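Local coordinates for 2-keto-3-deoxy-D-arabinonate dehydratase (Sulfolobus solfataricus, PDB 2Q18), which catalyses the magnesium-dependent dehydration of 2-dehydro-3-deoxy-D-arabinonate to 2,5-dioxopentanoate in the oxidation of pentoses, at residues 113-118 against 238-243; 146-151 against 231-236. All coordinates share one frame; numbering follows the deposited sequence.

Both contacts use helix 233-241, which packs against strands of the FAH fold: its first turn meets strand 140-150 in contact 2, its last turn strand 114-119 in contact 1. Their centres are 10 Å apart and they touch, Ile115 CD1 lying 3.6 Å from Gln236 O and Leu240 CD2 3.9 Å from Leu150 CD2. Contact 2 is nested in the chain loop that contact 1 closes. The magnesium site is near both strands: the side chain of its ligand Glu145 is about 5 Å from that of Leu146 and about 10 Å from that of Ile115. Lys118, on the same strand as Ile115, forms a salt bridge with another ligand, Asp164.

Contact 1: 113-118 against 238-243; sequences PEIFFK and QYLIRD
Pro113 sets the CD-CG edge of its ring on a face of Tyr239, with CD 3.5 Å from the ring centroid and 10° off the ring normal, a CH-pi contact between the approach to strand 114-119 of the FAH fold and the last turn of helix 233-241. The proline CG follows over the CG and CD1 side of the same face. Tyr239 reaches this place because its CG is anti to the carbonyl carbon (chi1 -77°), which carries the ring out past the helix toward the proline. On the opposite face of the ring is Arg242 NH2, 4.0 Å above the plane and offset toward the rim; Arg242 also forms a salt bridge with Asp136 of a second subunit, and Pro113 O accepts a hydrogen bond from Gln180 of that subunit. A leucine in place of Tyr239 would probably leave Pro113 CD without an aromatic face to rest on and the Arg242 guanidinium with less to lie against.

Two residues further on, Ile115 divides its branches between two helix residues. CG1 turns to Tyr239 CB at 4.2 Å, while CG2, anti to the backbone N, heads for Leu240. The Ile115 and Leu240 side chains cross at about a right angle, and both also touch Trp77 on strand 76-80. Where they meet, Ile115 CG2 and Leu240 CD1 are 4.1 Å apart.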
ATOM      1  N   PRO A 113     -37.130  -3.589 -18.169  1.00 33.36           N
ATOM      2  CA  PRO A 113     -37.399  -3.305 -16.759  1.00 33.14           C
ATOM      3  C   PRO A 113     -36.762  -1.992 -16.308  1.00 32.92           C
ATOM      4  O   PRO A 113     -35.899  -1.448 -17.005  1.00 32.96           O
ATOM      5  CB  PRO A 113     -36.740  -4.485 -16.038  1.00 33.05           C
ATOM      6  CG  PRO A 113     -35.609  -4.876 -16.925  1.00 33.89           C
ATOM      7  CD  PRO A 113     -36.120  -4.653 -18.332  1.00 33.51           C
ATOM      8  N   GLU A 114     -37.193  -1.487 -15.154  1.00 32.52           N
ATOM      9  CA  GLU A 114     -36.561  -0.324 -14.550  1.00 32.64           C
ATOM     10  C   GLU A 114     -35.280  -0.743 -13.831  1.00 32.30           C
ATOM     11  O   GLU A 114     -35.285  -1.690 -13.042  1.00 32.95           O
ATOM     12  CB  GLU A 114     -37.508   0.362 -13.568  1.00 32.84           C
ATOM     13  CG  GLU A 114     -36.933   1.632 -12.950  1.00 34.35           C
ATOM     14  CD  GLU A 114     -37.656   2.056 -11.691  1.00 36.01           C
ATOM     15  OE1 GLU A 114     -38.231   1.186 -11.009  1.00 39.77           O
ATOM     16  OE2 GLU A 114     -37.643   3.263 -11.384  1.00 36.06           O
ATOM     17  N   ILE A 115     -34.190  -0.040 -14.127  1.00 31.72           N
ATOM     18  CA  ILE A 115     -32.898  -0.240 -13.463  1.00 30.66           C
ATOM     19  C   ILE A 115     -32.369   1.137 -13.078  1.00 29.79           C
ATOM     20  O   ILE A 115     -32.308   2.034 -13.921  1.00 29.57           O
ATOM     21  CB  ILE A 115     -31.868  -0.939 -14.407  1.00 31.38           C
ATOM     22  CG1 ILE A 115     -32.302  -2.369 -14.779  1.00 30.87           C
ATOM     23  CG2 ILE A 115     -30.446  -0.918 -13.819  1.00 32.21           C
ATOM     24  CD1 ILE A 115     -32.309  -3.383 -13.633  1.00 33.88           C
ATOM     25  N   PHE A 116     -32.003   1.314 -11.809  1.00 27.94           N
ATOM     26  CA  PHE A 116     -31.449   2.591 -11.349  1.00 26.91           C
ATOM     27  C   PHE A 116     -30.229   2.393 -10.451  1.00 25.71           C
ATOM     28  O   PHE A 116     -30.076   1.345  -9.830  1.00 26.76           O
ATOM     29  CB  PHE A 116     -32.522   3.441 -10.643  1.00 27.16           C
ATOM     30  CG  PHE A 116     -33.156   2.765  -9.449  1.00 28.38           C
ATOM     31  CD1 PHE A 116     -32.620   2.930  -8.172  1.00 28.25           C
ATOM     32  CD2 PHE A 116     -34.294   1.976  -9.602  1.00 28.65           C
ATOM     33  CE1 PHE A 116     -33.201   2.306  -7.065  1.00 28.36           C
ATOM     34  CE2 PHE A 116     -34.885   1.345  -8.499  1.00 30.88           C
ATOM     35  CZ  PHE A 116     -34.336   1.511  -7.230  1.00 27.51           C
ATOM     36  N   PHE A 117     -29.360   3.396 -10.396  1.00 25.02           N
ATOM     37  CA  PHE A 117     -28.234   3.386  -9.466  1.00 24.30           C
ATOM     38  C   PHE A 117     -28.746   3.794  -8.085  1.00 24.38           C
ATOM     39  O   PHE A 117     -29.418   4.818  -7.946  1.00 23.86           O
ATOM     40  CB  PHE A 117     -27.131   4.345  -9.933  1.00 23.62           C
ATOM     41  CG  PHE A 117     -25.879   4.292  -9.089  1.00 23.01           C
ATOM     42  CD1 PHE A 117     -25.665   5.224  -8.075  1.00 23.28           C
ATOM     43  CD2 PHE A 117     -24.915   3.312  -9.311  1.00 23.69           C
ATOM     44  CE1 PHE A 117     -24.505   5.180  -7.289  1.00 24.40           C
ATOM     45  CE2 PHE A 117     -23.755   3.256  -8.533  1.00 25.41           C
ATOM     46  CZ  PHE A 117     -23.551   4.192  -7.519  1.00 24.71           C
ATOM     47  N   LYS A 118     -28.411   2.999  -7.073  1.00 24.56           N
ATOM     48  CA  LYS A 118     -28.948   3.200  -5.725  1.00 24.05           C
ATOM     49  C   LYS A 118     -27.946   3.822  -4.751  1.00 23.93           C
ATOM     50  O   LYS A 118     -28.260   4.818  -4.094  1.00 25.00           O
ATOM     51  CB  LYS A 118     -29.511   1.884  -5.169  1.00 23.58           C
ATOM     52  CG  LYS A 118     -29.938   1.926  -3.690  1.00 24.67           C
ATOM     53  CD  LYS A 118     -31.027   2.971  -3.426  1.00 22.60           C
ATOM     54  CE  LYS A 118     -31.282   3.119  -1.931  1.00 25.21           C
ATOM     55  NZ  LYS A 118     -32.339   4.147  -1.645  1.00 21.83           N
ATOM     56  N   GLN A 238     -29.506  -9.104 -16.561  1.00 29.71           N
ATOM     57  CA  GLN A 238     -29.287  -8.904 -18.001  1.00 31.31           C
ATOM     58  C   GLN A 238     -29.266  -7.420 -18.382  1.00 28.93           C
ATOM     59  O   GLN A 238     -28.330  -6.956 -19.025  1.00 29.15           O
ATOM     60  CB  GLN A 238     -30.347  -9.660 -18.822  1.00 30.99           C
ATOM     61  CG  GLN A 238     -30.285  -9.408 -20.334  1.00 36.04           C
ATOM     62  CD  GLN A 238     -31.461 -10.003 -21.120  1.00 36.48           C
ATOM     63  OE1 GLN A 238     -31.531  -9.854 -22.339  1.00 44.52           O
ATOM     64  NE2 GLN A 238     -32.381 -10.672 -20.428  1.00 39.81           N
ATOM     65  N   TYR A 239     -30.291  -6.679 -17.972  1.00 28.16           N
ATOM     66  CA  TYR A 239     -30.387  -5.259 -18.312  1.00 27.95           C
ATOM     67  C   TYR A 239     -29.425  -4.375 -17.509  1.00 27.15           C
ATOM     68  O   TYR A 239     -29.012  -3.316 -17.987  1.00 27.37           O
ATOM     69  CB  TYR A 239     -31.833  -4.763 -18.198  1.00 29.09           C
ATOM     70  CG  TYR A 239     -32.693  -5.177 -19.376  1.00 29.21           C
ATOM     71  CD1 TYR A 239     -33.261  -6.452 -19.440  1.00 28.44           C
ATOM     72  CD2 TYR A 239     -32.921  -4.300 -20.438  1.00 31.27           C
ATOM     73  CE1 TYR A 239     -34.045  -6.838 -20.531  1.00 30.71           C
ATOM     74  CE2 TYR A 239     -33.702  -4.677 -21.533  1.00 30.86           C
ATOM     75  CZ  TYR A 239     -34.258  -5.944 -21.572  1.00 31.11           C
ATOM     76  OH  TYR A 239     -35.025  -6.316 -22.653  1.00 34.37           O
ATOM     77  N   LEU A 240     -29.073  -4.815 -16.301  1.00 26.15           N
ATOM     78  CA  LEU A 240     -28.084  -4.112 -15.480  1.00 26.08           C
ATOM     79  C   LEU A 240     -26.708  -4.084 -16.151  1.00 25.69           C
ATOM     80  O   LEU A 240     -26.085  -3.026 -16.253  1.00 25.74           O
ATOM     81  CB  LEU A 240     -27.969  -4.744 -14.083  1.00 24.83           C
ATOM     82  CG  LEU A 240     -26.796  -4.270 -13.207  1.00 25.80           C
ATOM     83  CD1 LEU A 240     -26.870  -2.770 -12.947  1.00 23.20           C
ATOM     84  CD2 LEU A 240     -26.722  -5.042 -11.892  1.00 25.36           C
ATOM     85  N   ILE A 241     -26.248  -5.249 -16.604  1.00 25.81           N
ATOM     86  CA  ILE A 241     -24.879  -5.393 -17.109  1.00 26.57           C
ATOM     87  C   ILE A 241     -24.713  -5.064 -18.596  1.00 27.19           C
ATOM     88  O   ILE A 241     -23.583  -4.987 -19.089  1.00 27.52           O
ATOM     89  CB  ILE A 241     -24.276  -6.793 -16.783  1.00 26.79           C
ATOM     90  CG1 ILE A 241     -24.978  -7.903 -17.581  1.00 26.71           C
ATOM     91  CG2 ILE A 241     -24.326  -7.055 -15.275  1.00 24.80           C
ATOM     92  CD1 ILE A 241     -24.297  -9.267 -17.487  1.00 26.74           C
ATOM     93  N   ARG A 242     -25.827  -4.852 -19.297  1.00 27.22           N
ATOM     94  CA  ARG A 242     -25.787  -4.530 -20.727  1.00 28.01           C
ATOM     95  C   ARG A 242     -25.016  -3.242 -20.995  1.00 27.95           C
ATOM     96  O   ARG A 242     -25.439  -2.163 -20.573  1.00 28.03           O
ATOM     97  CB  ARG A 242     -27.198  -4.421 -21.310  1.00 27.51           C
ATOM     98  CG  ARG A 242     -27.212  -4.118 -22.806  1.00 30.02           C
ATOM     99  CD  ARG A 242     -28.618  -4.048 -23.355  1.00 32.14           C
ATOM    100  NE  ARG A 242     -29.263  -5.362 -23.394  1.00 32.10           N
ATOM    101  CZ  ARG A 242     -30.500  -5.570 -23.836  1.00 33.23           C
ATOM    102  NH1 ARG A 242     -31.236  -4.553 -24.273  1.00 30.57           N
ATOM    103  NH2 ARG A 242     -31.004  -6.796 -23.836  1.00 33.65           N
ATOM    104  N   ASP A 243     -23.889  -3.375 -21.699  1.00 27.30           N
ATOM    105  CA  ASP A 243     -22.996  -2.254 -22.022  1.00 27.42           C
ATOM    106  C   ASP A 243     -22.530  -1.492 -20.776  1.00 26.93           C
ATOM    107  O   ASP A 243     -22.104  -0.337 -20.857  1.00 25.59           O
ATOM    108  CB  ASP A 243     -23.661  -1.306 -23.031  1.00 28.02           C
ATOM    109  CG  ASP A 243     -24.026  -2.005 -24.336  1.00 30.28           C
ATOM    110  OD1 ASP A 243     -23.274  -2.906 -24.766  1.00 32.22           O
ATOM    111  OD2 ASP A 243     -25.067  -1.652 -24.927  1.00 34.03           O
TER

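Contact 2: 146-151 against 231-236; sequences LAVVLD and RKIEEQ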
ATOM      1  N   LEU A 146     -35.486  -8.574  -1.526  1.00 27.03           N
ATOM      2  CA  LEU A 146     -34.418  -9.540  -1.723  1.00 26.45           C
ATOM      3  C   LEU A 146     -33.374  -8.875  -2.621  1.00 26.11           C
ATOM      4  O   LEU A 146     -33.718  -8.240  -3.619  1.00 26.27           O
ATOM      5  CB  LEU A 146     -34.957 -10.817  -2.381  1.00 26.29           C
ATOM      6  CG  LEU A 146     -33.965 -11.968  -2.587  1.00 27.88           C
ATOM      7  CD1 LEU A 146     -33.550 -12.566  -1.243  1.00 26.09           C
ATOM      8  CD2 LEU A 146     -34.554 -13.042  -3.492  1.00 26.88           C
ATOM      9  N   ALA A 147     -32.105  -9.003  -2.248  1.00 25.89           N
ATOM     10  CA  ALA A 147     -31.015  -8.463  -3.048  1.00 25.63           C
ATOM     11  C   ALA A 147     -30.001  -9.559  -3.350  1.00 25.67           C
ATOM     12  O   ALA A 147     -29.861 -10.508  -2.577  1.00 25.95           O
ATOM     13  CB  ALA A 147     -30.350  -7.298  -2.331  1.00 24.69           C
ATOM     14  N   VAL A 148     -29.315  -9.429  -4.484  1.00 25.38           N
ATOM     15  CA  VAL A 148     -28.275 -10.385  -4.876  1.00 25.28           C
ATOM     16  C   VAL A 148     -26.898  -9.728  -4.931  1.00 24.91           C
ATOM     17  O   VAL A 148     -26.765  -8.576  -5.355  1.00 23.31           O
ATOM     18  CB  VAL A 148     -28.577 -11.069  -6.243  1.00 25.51           C
ATOM     19  CG1 VAL A 148     -29.717 -12.073  -6.101  1.00 25.22           C
ATOM     20  CG2 VAL A 148     -28.892 -10.041  -7.328  1.00 25.71           C
ATOM     21  N   VAL A 149     -25.886 -10.466  -4.484  1.00 25.39           N
ATOM     22  CA  VAL A 149     -24.494 -10.056  -4.651  1.00 25.68           C
ATOM     23  C   VAL A 149     -23.984 -10.688  -5.950  1.00 26.40           C
ATOM     24  O   VAL A 149     -24.180 -11.880  -6.188  1.00 26.88           O
ATOM     25  CB  VAL A 149     -23.609 -10.479  -3.448  1.00 25.43           C
ATOM     26  CG1 VAL A 149     -22.184  -9.957  -3.614  1.00 22.87           C
ATOM     27  CG2 VAL A 149     -24.201  -9.972  -2.121  1.00 25.36           C
ATOM     28  N   LEU A 150     -23.324  -9.879  -6.775  1.00 26.46           N
ATOM     29  CA  LEU A 150     -22.937 -10.271  -8.134  1.00 26.94           C
ATOM     30  C   LEU A 150     -21.432 -10.201  -8.366  1.00 26.75           C
ATOM     31  O   LEU A 150     -20.758  -9.340  -7.802  1.00 26.46           O
ATOM     32  CB  LEU A 150     -23.613  -9.328  -9.134  1.00 26.08           C
ATOM     33  CG  LEU A 150     -24.968  -9.597  -9.795  1.00 29.07           C
ATOM     34  CD1 LEU A 150     -25.836 -10.645  -9.098  1.00 26.56           C
ATOM     35  CD2 LEU A 150     -25.714  -8.277  -9.998  1.00 25.45           C
ATOM     36  N   ASP A 151     -20.908 -11.093  -9.210  1.00 27.86           N
ATOM     37  CA  ASP A 151     -19.564 -10.892  -9.764  1.00 28.57           C
ATOM     38  C   ASP A 151     -19.654 -10.063 -11.052  1.00 29.06           C
ATOM     39  O   ASP A 151     -20.756  -9.692 -11.474  1.00 28.14           O
ATOM     40  CB  ASP A 151     -18.781 -12.216  -9.937  1.00 29.46           C
ATOM     41  CG  ASP A 151     -19.270 -13.084 -11.110  1.00 30.34           C
ATOM     42  OD1 ASP A 151     -20.041 -12.623 -11.979  1.00 31.33           O
ATOM     43  OD2 ASP A 151     -18.853 -14.261 -11.160  1.00 32.04           O
ATOM     44  N   ARG A 231     -41.137  -9.909 -12.678  1.00 43.74           N
ATOM     45  CA  ARG A 231     -39.897  -9.634 -13.388  1.00 43.79           C
ATOM     46  C   ARG A 231     -38.749 -10.371 -12.702  1.00 43.35           C
ATOM     47  O   ARG A 231     -38.294  -9.965 -11.629  1.00 44.25           O
ATOM     48  CB  ARG A 231     -39.636  -8.127 -13.422  1.00 43.70           C
ATOM     49  CG  ARG A 231     -38.587  -7.701 -14.428  1.00 46.15           C
ATOM     50  CD  ARG A 231     -39.151  -7.649 -15.835  1.00 47.08           C
ATOM     51  NE  ARG A 231     -39.974  -6.464 -16.060  1.00 45.82           N
ATOM     52  CZ  ARG A 231     -40.204  -5.933 -17.256  1.00 42.93           C
ATOM     53  NH1 ARG A 231     -40.961  -4.849 -17.366  1.00 39.76           N
ATOM     54  NH2 ARG A 231     -39.667  -6.480 -18.341  1.00 43.22           N
ATOM     55  N   LYS A 232     -38.288 -11.455 -13.321  1.00 42.46           N
ATOM     56  CA  LYS A 232     -37.286 -12.330 -12.709  1.00 42.15           C
ATOM     57  C   LYS A 232     -35.900 -11.683 -12.580  1.00 40.76           C
ATOM     58  O   LYS A 232     -35.561 -10.758 -13.323  1.00 39.46           O
ATOM     59  CB  LYS A 232     -37.221 -13.683 -13.432  1.00 43.43           C
ATOM     60  CG  LYS A 232     -36.626 -13.645 -14.842  1.00 47.76           C
ATOM     61  CD  LYS A 232     -37.186 -14.769 -15.722  1.00 55.51           C
ATOM     62  CE  LYS A 232     -36.715 -16.152 -15.272  1.00 57.94           C
ATOM     63  NZ  LYS A 232     -37.073 -17.211 -16.258  1.00 60.43           N
ATOM     64  N   ILE A 233     -35.116 -12.185 -11.628  1.00 39.24           N
ATOM     65  CA  ILE A 233     -33.807 -11.623 -11.288  1.00 38.15           C
ATOM     66  C   ILE A 233     -32.821 -11.716 -12.458  1.00 38.19           C
ATOM     67  O   ILE A 233     -32.112 -10.752 -12.750  1.00 37.37           O
ATOM     68  CB  ILE A 233     -33.224 -12.293 -10.014  1.00 37.95           C
ATOM     69  CG1 ILE A 233     -34.169 -12.070  -8.825  1.00 36.41           C
ATOM     70  CG2 ILE A 233     -31.815 -11.767  -9.715  1.00 36.36           C
ATOM     71  CD1 ILE A 233     -33.907 -12.974  -7.635  1.00 36.97           C
ATOM     72  N   GLU A 234     -32.792 -12.876 -13.111  1.00 38.59           N
ATOM     73  CA  GLU A 234     -31.988 -13.118 -14.316  1.00 40.23           C
ATOM     74  C   GLU A 234     -32.151 -11.996 -15.348  1.00 37.88           C
ATOM     75  O   GLU A 234     -31.166 -11.507 -15.897  1.00 37.28           O
ATOM     76  CB  GLU A 234     -32.368 -14.479 -14.919  1.00 40.47           C
ATOM     77  CG  GLU A 234     -31.757 -14.806 -16.282  1.00 45.33           C
ATOM     78  CD  GLU A 234     -32.338 -16.082 -16.907  1.00 46.45           C
ATOM     79  OE1 GLU A 234     -33.529 -16.398 -16.662  1.00 53.63           O
ATOM     80  OE2 GLU A 234     -31.602 -16.766 -17.655  1.00 53.44           O
ATOM     81  N   GLU A 235     -33.394 -11.583 -15.585  1.00 36.76           N
ATOM     82  CA  GLU A 235     -33.692 -10.509 -16.527  1.00 36.80           C
ATOM     83  C   GLU A 235     -33.212  -9.155 -16.007  1.00 34.95           C
ATOM     84  O   GLU A 235     -32.720  -8.325 -16.780  1.00 33.51           O
ATOM     85  CB  GLU A 235     -35.192 -10.459 -16.830  1.00 36.93           C
ATOM     86  CG  GLU A 235     -35.573  -9.480 -17.939  1.00 39.71           C
ATOM     87  CD  GLU A 235     -37.075  -9.382 -18.165  1.00 42.09           C
ATOM     88  OE1 GLU A 235     -37.808 -10.346 -17.843  1.00 50.44           O
ATOM     89  OE2 GLU A 235     -37.527  -8.331 -18.670  1.00 50.14           O
ATOM     90  N   GLN A 236     -33.360  -8.933 -14.701  1.00 32.93           N
ATOM     91  CA  GLN A 236     -32.885  -7.697 -14.080  1.00 31.76           C
ATOM     92  C   GLN A 236     -31.370  -7.574 -14.249  1.00 29.55           C
ATOM     93  O   GLN A 236     -30.869  -6.504 -14.597  1.00 28.60           O
ATOM     94  CB  GLN A 236     -33.257  -7.638 -12.597  1.00 31.36           C
ATOM     95  CG  GLN A 236     -34.759  -7.711 -12.308  1.00 31.74           C
ATOM     96  CD  GLN A 236     -35.073  -7.560 -10.826  1.00 33.52           C
ATOM     97  OE1 GLN A 236     -34.199  -7.218 -10.026  1.00 36.22           O
ATOM     98  NE2 GLN A 236     -36.322  -7.809 -10.457  1.00 34.16           N
TER
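Ile233, in the first turn of helix 233-241, sets its two branches on two residues of strand 140-150, joining the helix to the strand of the FAH fold that carries Glu145; the contact across the segments is wholly apolar. Its CG2 faces the forked end of Val148, 4.1 Å from Val148 CG2 and 4.2 Å from Val148 CG1, the two side chains meeting at a slant. The longer branch runs the other way along the strand, bringing Ile233 CD1 to 4.2 Å from Leu146 CD2, where the side chains cross at about a right angle. With CG1 anti to the carbonyl carbon (chi1 -60°) and CG2 anti to the backbone N, Ile233 can spread over both strand residues. Tyr159 of strand 156-167 touches Leu146 and Val148 as well.

The polar bonds within 231-236 tie the start of the helix to the residues before it. Gln236 turns back to give its NE2 to Arg231 O at 3.1 Å, from above the carbonyl plane and with a bent N-H...O angle of 138°; the same NE2 has a weak bond to Thr254 O. Arg231 NH2 makes a salt bridge with a hydrogen bond to Glu235 OE2 at 2.8 Å, meeting it on the syn side, with OE2 close to the guanidinium plane.

In the backbone, Lys232 takes the N-cap position, and its O accepts Gln236 N at 3.2 Å.

Segments 146-151 and 231-236 thus meet through methyl groups alone, and Leu146 directly follows the magnesium ligand Glu145. Such contacts set shape and spacing but little direction; directional bonds to the surroundings include those from Arg231 NH1 to Ala110 O and between Ile233 N and Tyr204 OH, while the bonds within 231-236 fix the shape of the helix start.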